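Local coordinates for fatty acid-binding protein TM_1468 (Thermotoga maritima, PDB 1VPV), which binds long-chain fatty acids such as palmitate and may play a role in lipid transport or fatty acid metabolism, at residues I173-N178 with G287-G292; L242-V247 with E257-L262; P26-E31 with D270-P275; V43-R48 with A69-K74. One frame throughout, in Å; residues are numbered along the deposited sequence.

Contact 1: I173-N178 with G287-G292; sequences IFYVSN and GTVGFG. With PLM (palmitic acid), chain D.
Two antiparallel neighbours inside a six-stranded mixed sheet, 170-176 and 289-295, meet here through Ile173 to Tyr175 and Val289 to Phe291. Four backbone hydrogen bonds join them. Tyr175 and Val289 form one hydrogen-bonded pair, with Tyr175 N 2.9 Å from Val289 O. Ile173 and Phe291 form the other, with Phe291 N 2.8 Å from Ile173 O. Between them lies the non-hydrogen-bonded pair of Phe174 and Gly290, whose CA atoms are 3.7 Å apart. A CB on Gly290 would run into Phe174 CB, so this close approach needs the bare glycine.

Ile173, Tyr175, Val289 and Phe291 share the sheet face that packs on helices 220-232 and 252-263. There Val289 CB lies over the Tyr175 ring in a CH-pi contact, 4.2 Å from the ring centroid. The Tyr175 ring can reach it because CG sits between the backbone N and the carbonyl carbon (chi1 71°). Ile173 CB touches Phe291 CE1 at 3.8 Å, with the two side chains alongside each other.

The other face of this DegV-family sheet meets the palmitate tail, whose carboxylate end is held at Thr75 and Ser108. Phe174 lies on that face. PLM CC stands 3.7 Å above the plane of the Phe174 ring, over its centre. Replacing Phe174 with an alanine would probably open a gap beside the lipid chain and leave its late methylenes without this flat surface. Thr288 CG2 approaches Phe174 CD2 obliquely at 3.9 Å, while Thr288 OG1 bonds to Gly285 O. The terminal lipid carbon, PLM CG, comes within 3.5 Å of Gly292 N.

Contact 2: L242-V247 with E257-L262; sequences LRVIGV and ELLNTL
Val244 reaches from its strand into the side of helix 257-262, between Leu259 and Leu262. Its CB points toward the helix and divides the contact between two methyls. The first, CG1, is opposite the backbone N (chi1 -175°). Val244 CG1 meets Leu259 CD2 at 3.5 Å, where the two side chains pass alongside, running opposite ways. The second methyl, Val244 CG2, meets Leu262 CD2 tip to tip at 3.8 Å.

The other branch of Leu262 serves the next inward-facing strand residue. Leu262 CD1 lies 4.2 Å from Leu242 CD1. At the other end, Leu259 CD2 also rests above the backbone of Gly246, 4.2 Å from its CA. A CB on Gly246 would collide with Leu259 CD1, so the glycine lets the helix side chain come down onto the strand.

No hydrogen bond crosses the contact, and all five touching residues are buried and apolar. Leu262 also packs on Phe291, and Leu259 on Ile273, so the helix covers the strands flanking 242-247 as well. The strand and helix axes run at 151° to each other and 9.4 Å apart. This is the strand-to-helix packing of a beta-alpha-beta crossover, in which helix 252-263 links parallel neighbours 241-248 and 267-275.

Contact 3: P26-E31 with D270-P275; sequences PFSWME and DEIISP
Apolar contacts between Ile272 and the residues Pro26 and Trp29 make up much of this meeting. The two branches of Ile272 touch different atoms. Ile272 CG2 lies 3.7 Å from Trp29 CZ2, oblique to the indole. CG1 stands opposite the backbone N (chi1 -176°) and carries CD1 toward Pro26 and Ser28. Ile272 CD1 is 3.9 Å from Pro26 CB and 3.7 Å from Trp29 NE1. Further along the strand, Pro275 CG meets Phe27 CE2 at 3.6 Å.

Within its own segment the indole is covered on one face by Pro26. Pro26 CG sits 3.8 Å above the plane of the Trp29 ring system, over its centre. Outside, Tyr33 packs edge-to-face with Trp29, and Pro138 and Arg142 also touch it. An alanine in place of Trp29 would probably leave Ile272 CG2 and Pro26 CG without their shared partner and open a gap between turn and strand.

The polar link across the contact goes through water. One water accepts from Phe27 N at 3.3 Å and donates to Ile273 O at 2.9 Å. Ser274 OG bonds instead to Asp24 O. No direct hydrogen bond joins the segments, so apolar packing probably does most to set how residues 26-31 sit on strand 267-275.

Contact 4: V43-R48 with A69-K74; sequences VWEDGR and AGSVPK
A water between Glu45 and Ser71 is gripped by both segments. It accepts from Glu45 N at 2.7 Å. Ser71 OG is hydrogen-bonded to the same water at 2.6 Å. A weak, longer bond runs from the water to Val72 O.

Beside it, Val43 and Lys74 form an antiparallel hydrogen-bonded pair, where the ends of strands 35-43 and 74-76 meet. Val43 N donates to Lys74 O over 2.7 Å, and the bond is nearly straight at 174°. Lys74 N returns a bond of 2.9 Å to Val43 O.

Trp44 is the main side chain of the contact. Its CG lies anti to the carbonyl carbon (chi1 -59°), which carries the indole to Pro73. Pro73 lies against one face of the ring system. Pro73 CG is 3.7 Å from the centroid of the six-membered ring of Trp44 and almost on the ring normal, a CH-pi contact. Ser71 O comes to the edge of the indole, 3.6 Å from Trp44 CZ3. Ala69 CB touches the same Trp44 CZ3 at 3.7 Å, from an oblique direction. At its other end Trp44 NE1 bonds to Glu50, and Phe62 and Arg65 of helix 56-68 also pack on the indole.

Trp44 to Gly47 form a type I beta turn. Asp46 OD1 accepts from Arg48 N at 3.1 Å, which makes an Asx turn at its end. Lys74 directly precedes Thr75, which binds hexadecanoate. The chemistry is mixed: backbone bonds hold the strand ends, water bridges the polar middle, and the CH-pi packing of Pro73 on Trp44 probably helps keep the exposed turn beside the chain that leads to Thr75.

From the N terminus, residues 26-31 open contact 3, which spans the longest stretch of chain of the four. Contact 4 opens and closes within it, joining the turn after strand 35-43 to the chain entering strand 74-76. Residues 173-178 then open contact 1. Contact 2 follows and is local, so it lies inside both open loops. Contact 3 closes at 270-275 and contact 1 at 287-292, so these two cross. Contacts 1, 2 and 3 share the six-stranded sheet: strand 241-248 lies between 289-295 and 267-275 and bonds to both. Contact 3 ties the early chain to that sheet's outer strand. Contact 4 stands apart, about 22 Å from contact 1 between centres.

Contact 1: I173-N178 with G287-G292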
loop_
_atom_site.group_PDB
_atom_site.type_symbol
_atom_site.label_atom_id
_atom_site.label_comp_id
_atom_site.label_asym_id
_atom_site.label_seq_id
_atom_site.Cartn_x
_atom_site.Cartn_y
_atom_site.Cartn_z
ATOM N N ILE A 173 3.340 -1.440 8.576
ATOM C CA ILE A 173 3.756 -0.866 9.867
ATOM C C ILE A 173 4.345 0.538 9.587
ATOM O O ILE A 173 5.212 0.696 8.722
ATOM C CB ILE A 173 4.796 -1.780 10.545
ATOM C CG1 ILE A 173 4.187 -3.181 10.787
ATOM C CG2 ILE A 173 5.308 -1.173 11.854
ATOM C CD1 ILE A 173 5.158 -4.226 11.310
ATOM N N PHE A 174 3.873 1.562 10.293
ATOM C CA PHE A 174 4.265 2.949 9.948
ATOM C C PHE A 174 4.056 3.902 11.114
ATOM O O PHE A 174 3.386 3.558 12.108
ATOM C CB PHE A 174 3.499 3.452 8.688
ATOM C CG PHE A 174 2.004 3.631 8.885
ATOM C CD1 PHE A 174 1.147 2.521 8.984
ATOM C CD2 PHE A 174 1.449 4.905 8.949
ATOM C CE1 PHE A 174 -0.269 2.680 9.135
ATOM C CE2 PHE A 174 0.078 5.087 9.094
ATOM C CZ PHE A 174 -0.798 3.960 9.202
ATOM N N TYR A 175 4.657 5.086 11.003
ATOM C CA TYR A 175 4.423 6.160 11.986
ATOM C C TYR A 175 4.152 7.461 11.307
ATOM O O TYR A 175 4.713 7.751 10.239
ATOM C CB TYR A 175 5.561 6.316 12.978
ATOM C CG TYR A 175 6.897 6.892 12.471
ATOM C CD1 TYR A 175 7.045 8.254 12.182
ATOM C CD2 TYR A 175 8.023 6.093 12.368
ATOM C CE1 TYR A 175 8.232 8.774 11.748
ATOM C CE2 TYR A 175 9.251 6.620 11.944
ATOM C CZ TYR A 175 9.338 7.948 11.659
ATOM O OH TYR A 175 10.526 8.460 11.259
ATOM N N VAL A 176 3.275 8.239 11.939
ATOM C CA VAL A 176 2.942 9.582 11.515
ATOM C C VAL A 176 3.395 10.540 12.611
ATOM O O VAL A 176 3.611 10.129 13.753
ATOM C CB VAL A 176 1.413 9.725 11.269
ATOM C CG1 VAL A 176 0.967 8.796 10.152
ATOM C CG2 VAL A 176 0.625 9.473 12.544
ATOM N N SER A 177 3.536 11.813 12.273
ATOM C CA SER A 177 3.895 12.811 13.266
ATOM C C SER A 177 2.710 13.688 13.679
ATOM O O SER A 177 2.757 14.355 14.723
ATOM C CB SER A 177 5.040 13.676 12.759
ATOM O OG SER A 177 4.595 14.396 11.613
ATOM N N ASN A 178 1.634 13.666 12.907
ATOM C CA ASN A 178 0.476 14.484 13.211
ATOM C C ASN A 178 -0.803 13.692 12.985
ATOM O O ASN A 178 -1.334 13.586 11.839
ATOM C CB ASN A 178 0.511 15.793 12.392
ATOM C CG ASN A 178 -0.733 16.605 12.592
ATOM O OD1 ASN A 178 -1.655 16.157 13.277
ATOM N ND2 ASN A 178 -0.788 17.772 12.012
ATOM N N GLY A 287 5.538 13.694 6.000
ATOM C CA GLY A 287 6.483 13.300 7.040
ATOM C C GLY A 287 6.437 11.807 7.339
ATOM O O GLY A 287 7.412 11.255 7.802
ATOM N N THR A 288 5.322 11.155 7.022
ATOM C CA THR A 288 5.089 9.759 7.383
ATOM C C THR A 288 6.154 8.781 6.835
ATOM O O THR A 288 6.653 8.948 5.731
ATOM C CB THR A 288 3.688 9.342 6.909
ATOM O OG1 THR A 288 2.703 10.145 7.592
ATOM C CG2 THR A 288 3.405 7.818 7.153
ATOM N N VAL A 289 6.485 7.762 7.629
ATOM C CA VAL A 289 7.493 6.764 7.277
ATOM C C VAL A 289 7.015 5.364 7.699
ATOM O O VAL A 289 6.492 5.162 8.804
ATOM C CB VAL A 289 8.863 7.109 7.955
ATOM C CG1 VAL A 289 9.795 5.907 8.031
ATOM C CG2 VAL A 289 9.525 8.206 7.214
ATOM N N GLY A 290 7.185 4.387 6.825
ATOM C CA GLY A 290 6.741 3.057 7.169
ATOM C C GLY A 290 7.393 2.012 6.315
ATOM O O GLY A 290 8.214 2.337 5.432
ATOM N N PHE A 291 7.038 0.751 6.566
ATOM C CA PHE A 291 7.373 -0.268 5.608
ATOM C C PHE A 291 6.313 -1.319 5.426
ATOM O O PHE A 291 5.548 -1.617 6.350
ATOM C CB PHE A 291 8.754 -0.884 5.868
ATOM C CG PHE A 291 9.068 -1.240 7.306
ATOM C CD1 PHE A 291 8.107 -1.639 8.208
ATOM C CD2 PHE A 291 10.388 -1.268 7.714
ATOM C CE1 PHE A 291 8.461 -1.971 9.498
ATOM C CE2 PHE A 291 10.733 -1.594 9.011
ATOM C CZ PHE A 291 9.784 -1.952 9.895
ATOM N N GLY A 292 6.247 -1.834 4.192
ATOM C CA GLY A 292 5.534 -3.063 3.877
ATOM C C GLY A 292 6.578 -4.148 3.964
ATOM O O GLY A 292 7.645 -4.011 3.375
HETATM C C1 PLM D . -10.979 5.816 -0.439
HETATM O O1 PLM D . -11.753 4.882 -0.802
HETATM O O2 PLM D . -11.371 7.026 -0.388
HETATM C C2 PLM D . -9.554 5.454 -0.089
HETATM C C3 PLM D . -9.348 5.414 1.412
HETATM C C4 PLM D . -7.875 5.190 1.730
HETATM C C5 PLM D . -7.683 5.227 3.242
HETATM C C6 PLM D . -6.245 5.020 3.642
HETATM C C7 PLM D . -6.055 4.988 5.150
HETATM C C8 PLM D . -4.589 5.189 5.524
HETATM C C9 PLM D . -3.769 3.946 5.256
HETATM C CA PLM D . -2.296 4.161 5.543
HETATM C CB PLM D . -1.530 2.853 5.415
HETATM C CC PLM D . -0.028 3.118 5.409
HETATM C CD PLM D . 0.797 1.815 5.451
HETATM C CE PLM D . 2.278 2.061 5.222
HETATM C CF PLM D . 3.121 0.815 5.443
HETATM C CG PLM D . 3.169 -0.091 4.209
#

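Contact 2: L242-V247 with E257-L262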
loop_
_atom_site.group_PDB
_atom_site.type_symbol
_atom_site.label_atom_id
_atom_site.label_comp_id
_atom_site.label_asym_id
_atom_site.label_seq_id
_atom_site.Cartn_x
_atom_site.Cartn_y
_atom_site.Cartn_z
ATOM N N LEU A 242 13.548 -11.405 4.974
ATOM C CA LEU A 242 12.492 -10.486 4.623
ATOM C C LEU A 242 12.691 -9.890 3.233
ATOM O O LEU A 242 13.818 -9.766 2.776
ATOM C CB LEU A 242 12.502 -9.317 5.600
ATOM C CG LEU A 242 12.378 -9.487 7.103
ATOM C CD1 LEU A 242 12.245 -8.104 7.702
ATOM C CD2 LEU A 242 11.161 -10.369 7.478
ATOM N N ARG A 243 11.601 -9.501 2.579
ATOM C CA ARG A 243 11.672 -8.502 1.491
ATOM C C ARG A 243 10.823 -7.297 1.911
ATOM O O ARG A 243 9.849 -7.454 2.627
ATOM C CB ARG A 243 11.203 -9.069 0.158
ATOM C CG ARG A 243 12.082 -10.184 -0.369
ATOM C CD ARG A 243 11.827 -10.496 -1.853
ATOM N NE ARG A 243 10.463 -10.991 -2.058
ATOM C CZ ARG A 243 10.025 -11.595 -3.168
ATOM N NH1 ARG A 243 10.833 -11.792 -4.181
ATOM N NH2 ARG A 243 8.763 -12.025 -3.258
ATOM N N VAL A 244 11.185 -6.108 1.452
ATOM C CA VAL A 244 10.684 -4.853 2.034
ATOM C C VAL A 244 10.487 -3.742 0.992
ATOM O O VAL A 244 11.328 -3.542 0.109
ATOM C CB VAL A 244 11.703 -4.301 3.064
ATOM C CG1 VAL A 244 11.160 -3.084 3.779
ATOM C CG2 VAL A 244 12.056 -5.366 4.071
ATOM N N ILE A 245 9.381 -3.020 1.116
ATOM C CA ILE A 245 9.214 -1.738 0.460
ATOM C C ILE A 245 9.172 -0.688 1.557
ATOM O O ILE A 245 8.279 -0.694 2.359
ATOM C CB ILE A 245 7.918 -1.694 -0.364
ATOM C CG1 ILE A 245 7.942 -2.806 -1.416
ATOM C CG2 ILE A 245 7.730 -0.326 -1.061
ATOM C CD1 ILE A 245 6.689 -2.814 -2.313
ATOM N N GLY A 246 10.167 0.188 1.609
ATOM C CA GLY A 246 10.114 1.362 2.464
ATOM C C GLY A 246 9.216 2.414 1.834
ATOM O O GLY A 246 9.355 2.730 0.626
ATOM N N VAL A 247 8.269 2.936 2.620
ATOM C CA VAL A 247 7.373 3.982 2.119
ATOM C C VAL A 247 7.515 5.255 2.900
ATOM O O VAL A 247 7.893 5.258 4.070
ATOM C CB VAL A 247 5.875 3.574 2.098
ATOM C CG1 VAL A 247 5.661 2.389 1.159
ATOM C CG2 VAL A 247 5.400 3.264 3.495
ATOM N N GLU A 257 16.559 5.789 7.236
ATOM C CA GLU A 257 16.991 5.416 8.592
ATOM C C GLU A 257 16.287 4.154 9.099
ATOM O O GLU A 257 16.896 3.303 9.763
ATOM C CB GLU A 257 16.699 6.555 9.574
ATOM C CG GLU A 257 17.594 7.766 9.446
ATOM N N LEU A 258 14.998 4.053 8.776
ATOM C CA LEU A 258 14.174 2.921 9.168
ATOM C C LEU A 258 14.697 1.634 8.582
ATOM O O LEU A 258 14.833 0.638 9.317
ATOM C CB LEU A 258 12.723 3.129 8.735
ATOM C CG LEU A 258 11.749 1.961 8.916
ATOM C CD1 LEU A 258 11.703 1.505 10.347
ATOM C CD2 LEU A 258 10.367 2.378 8.433
ATOM N N LEU A 259 14.985 1.666 7.272
ATOM C CA LEU A 259 15.556 0.518 6.540
ATOM C C LEU A 259 16.957 0.119 7.012
ATOM O O LEU A 259 17.231 -1.049 7.190
ATOM C CB LEU A 259 15.571 0.764 5.012
ATOM C CG LEU A 259 14.177 0.908 4.348
ATOM C CD1 LEU A 259 14.326 1.404 2.916
ATOM C CD2 LEU A 259 13.354 -0.384 4.400
ATOM N N ASN A 260 17.843 1.082 7.185
ATOM C CA ASN A 260 19.100 0.839 7.845
ATOM C C ASN A 260 18.936 0.142 9.195
ATOM O O ASN A 260 19.640 -0.801 9.497
ATOM C CB ASN A 260 19.861 2.168 8.012
ATOM C CG ASN A 260 20.573 2.592 6.720
ATOM O OD1 ASN A 260 20.565 1.857 5.740
ATOM N ND2 ASN A 260 21.187 3.768 6.724
ATOM N N THR A 261 18.011 0.607 10.024
ATOM C CA THR A 261 17.864 -0.009 11.311
ATOM C C THR A 261 17.311 -1.395 11.154
ATOM O O THR A 261 17.701 -2.269 11.893
ATOM C CB THR A 261 16.979 0.782 12.216
ATOM O OG1 THR A 261 17.553 2.078 12.359
ATOM C CG2 THR A 261 16.872 0.087 13.610
ATOM N N LEU A 262 16.435 -1.596 10.175
ATOM C CA LEU A 262 15.856 -2.903 9.932
ATOM C C LEU A 262 16.952 -3.937 9.671
ATOM O O LEU A 262 16.879 -5.054 10.192
ATOM C CB LEU A 262 14.873 -2.872 8.768
ATOM C CG LEU A 262 14.053 -4.159 8.551
ATOM C CD1 LEU A 262 13.318 -4.642 9.774
ATOM C CD2 LEU A 262 13.067 -3.970 7.428
#

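Contact 3: P26-E31 with D270-P275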
loop_
_atom_site.group_PDB
_atom_site.type_symbol
_atom_site.label_atom_id
_atom_site.label_comp_id
_atom_site.label_asym_id
_atom_site.label_seq_id
_atom_site.Cartn_x
_atom_site.Cartn_y
_atom_site.Cartn_z
ATOM N N PRO A 26 6.046 0.606 -6.416
ATOM C CA PRO A 26 7.310 1.241 -6.865
ATOM C C PRO A 26 7.282 1.501 -8.352
ATOM O O PRO A 26 6.745 0.679 -9.099
ATOM C CB PRO A 26 8.372 0.218 -6.486
ATOM C CG PRO A 26 7.716 -0.588 -5.339
ATOM C CD PRO A 26 6.282 -0.682 -5.750
ATOM N N PHE A 27 7.808 2.631 -8.803
ATOM C CA PHE A 27 7.598 2.993 -10.217
ATOM C C PHE A 27 8.092 1.898 -11.146
ATOM O O PHE A 27 7.410 1.576 -12.114
ATOM C CB PHE A 27 8.205 4.377 -10.559
ATOM C CG PHE A 27 7.587 5.491 -9.761
ATOM C CD1 PHE A 27 6.235 5.790 -9.909
ATOM C CD2 PHE A 27 8.315 6.172 -8.797
ATOM C CE1 PHE A 27 5.626 6.775 -9.121
ATOM C CE2 PHE A 27 7.718 7.180 -8.017
ATOM C CZ PHE A 27 6.373 7.469 -8.182
ATOM N N SER A 28 9.259 1.316 -10.846
ATOM C CA SER A 28 9.923 0.412 -11.786
ATOM C C SER A 28 9.226 -0.930 -11.898
ATOM O O SER A 28 9.387 -1.634 -12.888
ATOM C CB SER A 28 11.391 0.204 -11.402
ATOM O OG SER A 28 11.528 -0.109 -10.027
ATOM N N TRP A 29 8.449 -1.298 -10.891
ATOM C CA TRP A 29 7.786 -2.584 -10.883
ATOM C C TRP A 29 6.636 -2.611 -11.833
ATOM O O TRP A 29 6.131 -3.690 -12.149
ATOM C CB TRP A 29 7.247 -2.904 -9.520
ATOM C CG TRP A 29 8.289 -3.232 -8.512
ATOM C CD1 TRP A 29 9.616 -2.944 -8.567
ATOM C CD2 TRP A 29 8.064 -3.884 -7.273
ATOM N NE1 TRP A 29 10.244 -3.395 -7.445
ATOM C CE2 TRP A 29 9.314 -3.979 -6.626
ATOM C CE3 TRP A 29 6.917 -4.417 -6.649
ATOM C CZ2 TRP A 29 9.464 -4.579 -5.386
ATOM C CZ3 TRP A 29 7.049 -5.016 -5.424
ATOM C CH2 TRP A 29 8.325 -5.091 -4.788
HETATM N N MSE A 30 6.191 -1.452 -12.290
HETATM C CA MSE A 30 5.002 -1.440 -13.149
HETATM C C MSE A 30 5.279 -2.165 -14.456
HETATM O O MSE A 30 4.541 -3.080 -14.836
HETATM C CB MSE A 30 4.533 -0.024 -13.398
HETATM C CG MSE A 30 4.037 0.606 -12.139
HETATM SE SE MSE A 30 3.039 2.259 -12.418
HETATM C CE MSE A 30 4.547 3.385 -12.899
ATOM N N GLU A 31 6.387 -1.796 -15.094
ATOM C CA GLU A 31 6.825 -2.436 -16.320
ATOM C C GLU A 31 7.465 -3.817 -16.027
ATOM O O GLU A 31 7.252 -4.778 -16.741
ATOM C CB GLU A 31 7.798 -1.513 -17.067
ATOM C CG GLU A 31 7.410 -1.266 -18.521
ATOM N N ASP A 270 15.787 -8.222 -0.274
ATOM C CA ASP A 270 15.509 -7.231 -1.309
ATOM C C ASP A 270 14.818 -6.057 -0.665
ATOM O O ASP A 270 14.022 -6.230 0.256
ATOM C CB ASP A 270 14.606 -7.805 -2.424
ATOM C CG ASP A 270 14.537 -6.897 -3.676
ATOM O OD1 ASP A 270 15.353 -7.092 -4.584
ATOM O OD2 ASP A 270 13.655 -6.013 -3.788
ATOM N N GLU A 271 15.133 -4.861 -1.148
ATOM C CA GLU A 271 14.451 -3.682 -0.700
ATOM C C GLU A 271 14.350 -2.635 -1.777
ATOM O O GLU A 271 15.208 -2.522 -2.634
ATOM C CB GLU A 271 15.140 -3.091 0.530
ATOM C CG GLU A 271 16.524 -2.592 0.292
ATOM C CD GLU A 271 16.937 -1.476 1.261
ATOM O OE1 GLU A 271 16.141 -1.121 2.158
ATOM O OE2 GLU A 271 18.072 -0.959 1.134
ATOM N N ILE A 272 13.289 -1.858 -1.709
ATOM C CA ILE A 272 13.150 -0.724 -2.599
ATOM C C ILE A 272 12.327 0.336 -1.841
ATOM O O ILE A 272 11.608 0.007 -0.913
ATOM C CB ILE A 272 12.494 -1.155 -3.926
ATOM C CG1 ILE A 272 12.429 0.004 -4.886
ATOM C CG2 ILE A 272 11.079 -1.739 -3.689
ATOM C CD1 ILE A 272 12.201 -0.423 -6.309
ATOM N N ILE A 273 12.492 1.596 -2.216
ATOM C CA ILE A 273 11.770 2.692 -1.609
ATOM C C ILE A 273 10.674 3.152 -2.572
ATOM O O ILE A 273 10.913 3.276 -3.766
ATOM C CB ILE A 273 12.740 3.858 -1.262
ATOM C CG1 ILE A 273 13.595 3.455 -0.048
ATOM C CG2 ILE A 273 11.980 5.144 -0.932
ATOM C CD1 ILE A 273 14.770 4.372 0.196
ATOM N N SER A 274 9.484 3.411 -2.043
ATOM C CA SER A 274 8.366 3.931 -2.825
ATOM C C SER A 274 7.663 5.112 -2.144
ATOM O O SER A 274 7.159 4.993 -1.015
ATOM C CB SER A 274 7.338 2.828 -3.043
ATOM O OG SER A 274 6.329 3.240 -3.932
ATOM N N PRO A 275 7.590 6.244 -2.832
ATOM C CA PRO A 275 6.872 7.360 -2.238
ATOM C C PRO A 275 5.365 7.071 -2.126
ATOM O O PRO A 275 4.787 6.462 -3.005
ATOM C CB PRO A 275 7.123 8.502 -3.214
ATOM C CG PRO A 275 7.453 7.860 -4.475
ATOM C CD PRO A 275 8.128 6.571 -4.156
HETATM O O HOH W 1 9.850 3.588 -6.410
#

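Contact 4: V43-R48 with A69-K74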
loop_
_atom_site.group_PDB
_atom_site.type_symbol
_atom_site.label_atom_id
_atom_site.label_comp_id
_atom_site.label_asym_id
_atom_site.label_seq_id
_atom_site.Cartn_x
_atom_site.Cartn_y
_atom_site.Cartn_z
ATOM N N VAL A 43 -10.316 14.973 -3.516
ATOM C CA VAL A 43 -11.277 16.057 -3.673
ATOM C C VAL A 43 -11.039 17.100 -2.595
ATOM O O VAL A 43 -11.246 16.834 -1.426
ATOM C CB VAL A 43 -12.722 15.534 -3.550
ATOM C CG1 VAL A 43 -13.713 16.652 -3.797
ATOM C CG2 VAL A 43 -12.948 14.421 -4.563
ATOM N N TRP A 44 -10.612 18.287 -3.007
ATOM C CA TRP A 44 -10.401 19.431 -2.110
ATOM C C TRP A 44 -11.687 20.152 -1.755
ATOM O O TRP A 44 -12.668 20.092 -2.502
ATOM C CB TRP A 44 -9.501 20.455 -2.787
ATOM C CG TRP A 44 -8.219 19.908 -3.142
ATOM C CD1 TRP A 44 -7.908 19.252 -4.292
ATOM C CD2 TRP A 44 -7.043 19.909 -2.342
ATOM N NE1 TRP A 44 -6.607 18.858 -4.265
ATOM C CE2 TRP A 44 -6.040 19.259 -3.086
ATOM C CE3 TRP A 44 -6.724 20.427 -1.091
ATOM C CZ2 TRP A 44 -4.720 19.111 -2.617
ATOM C CZ3 TRP A 44 -5.413 20.266 -0.605
ATOM C CH2 TRP A 44 -4.427 19.608 -1.377
ATOM N N GLU A 45 -11.642 20.880 -0.640
ATOM C CA GLU A 45 -12.795 21.605 -0.097
ATOM C C GLU A 45 -13.582 22.410 -1.157
ATOM O O GLU A 45 -14.802 22.453 -1.104
ATOM C CB GLU A 45 -12.338 22.544 1.044
ATOM C CG GLU A 45 -13.238 22.499 2.254
ATOM C CD GLU A 45 -12.806 23.467 3.380
ATOM O OE1 GLU A 45 -11.577 23.666 3.591
ATOM O OE2 GLU A 45 -13.721 24.023 4.053
ATOM N N ASP A 46 -12.867 23.037 -2.098
ATOM C CA ASP A 46 -13.463 23.881 -3.139
ATOM C C ASP A 46 -14.064 23.077 -4.326
ATOM O O ASP A 46 -14.499 23.657 -5.310
ATOM C CB ASP A 46 -12.413 24.870 -3.684
ATOM C CG ASP A 46 -11.165 24.164 -4.229
ATOM O OD1 ASP A 46 -11.155 22.916 -4.318
ATOM O OD2 ASP A 46 -10.186 24.844 -4.576
ATOM N N GLY A 47 -14.061 21.752 -4.242
ATOM C CA GLY A 47 -14.701 20.921 -5.260
ATOM C C GLY A 47 -13.764 20.517 -6.377
ATOM O O GLY A 47 -14.160 19.811 -7.270
ATOM N N ARG A 48 -12.517 20.963 -6.326
ATOM C CA ARG A 48 -11.506 20.503 -7.266
ATOM C C ARG A 48 -11.162 19.060 -6.990
ATOM O O ARG A 48 -11.021 18.668 -5.840
ATOM C CB ARG A 48 -10.232 21.325 -7.151
ATOM C CG ARG A 48 -10.387 22.709 -7.692
ATOM C CD ARG A 48 -9.127 23.496 -7.498
ATOM N NE ARG A 48 -9.286 24.842 -8.019
ATOM C CZ ARG A 48 -8.283 25.630 -8.402
ATOM N NH1 ARG A 48 -7.014 25.205 -8.354
ATOM N NH2 ARG A 48 -8.554 26.850 -8.848
ATOM N N ALA A 69 -1.090 23.805 1.395
ATOM C CA ALA A 69 -2.536 24.036 1.348
ATOM C C ALA A 69 -3.119 24.590 2.611
ATOM O O ALA A 69 -2.651 24.262 3.697
ATOM C CB ALA A 69 -3.259 22.736 1.030
ATOM N N GLY A 70 -4.177 25.393 2.437
ATOM C CA GLY A 70 -5.033 25.805 3.539
ATOM C C GLY A 70 -5.917 24.718 4.146
ATOM O O GLY A 70 -6.467 24.921 5.219
ATOM N N SER A 71 -6.053 23.570 3.481
ATOM C CA SER A 71 -7.010 22.544 3.884
ATOM C C SER A 71 -6.464 21.160 3.561
ATOM O O SER A 71 -5.435 21.043 2.894
ATOM C CB SER A 71 -8.391 22.756 3.209
ATOM O OG SER A 71 -8.352 22.477 1.811
ATOM N N VAL A 72 -7.130 20.117 4.075
ATOM C CA VAL A 72 -6.770 18.755 3.760
ATOM C C VAL A 72 -7.918 18.168 2.939
ATOM O O VAL A 72 -9.040 18.243 3.321
ATOM C CB VAL A 72 -6.512 17.951 5.050
ATOM C CG1 VAL A 72 -6.413 16.457 4.778
ATOM C CG2 VAL A 72 -5.220 18.420 5.699
ATOM N N PRO A 73 -7.628 17.559 1.795
ATOM C CA PRO A 73 -8.770 17.119 1.005
ATOM C C PRO A 73 -9.310 15.789 1.512
ATOM O O PRO A 73 -8.729 15.174 2.408
ATOM C CB PRO A 73 -8.162 16.926 -0.379
ATOM C CG PRO A 73 -6.746 16.640 -0.152
ATOM C CD PRO A 73 -6.346 17.197 1.177
ATOM N N LYS A 74 -10.387 15.349 0.882
ATOM C CA LYS A 74 -10.966 14.040 1.076
ATOM C C LYS A 74 -10.621 13.139 -0.122
ATOM O O LYS A 74 -10.143 13.601 -1.140
ATOM C CB LYS A 74 -12.487 14.188 1.210
ATOM C CG LYS A 74 -12.883 15.237 2.242
ATOM C CD LYS A 74 -14.363 15.129 2.712
ATOM C CE LYS A 74 -14.773 16.249 3.712
ATOM N NZ LYS A 74 -13.726 16.625 4.727
HETATM O O HOH W 2 -9.757 20.354 1.188
#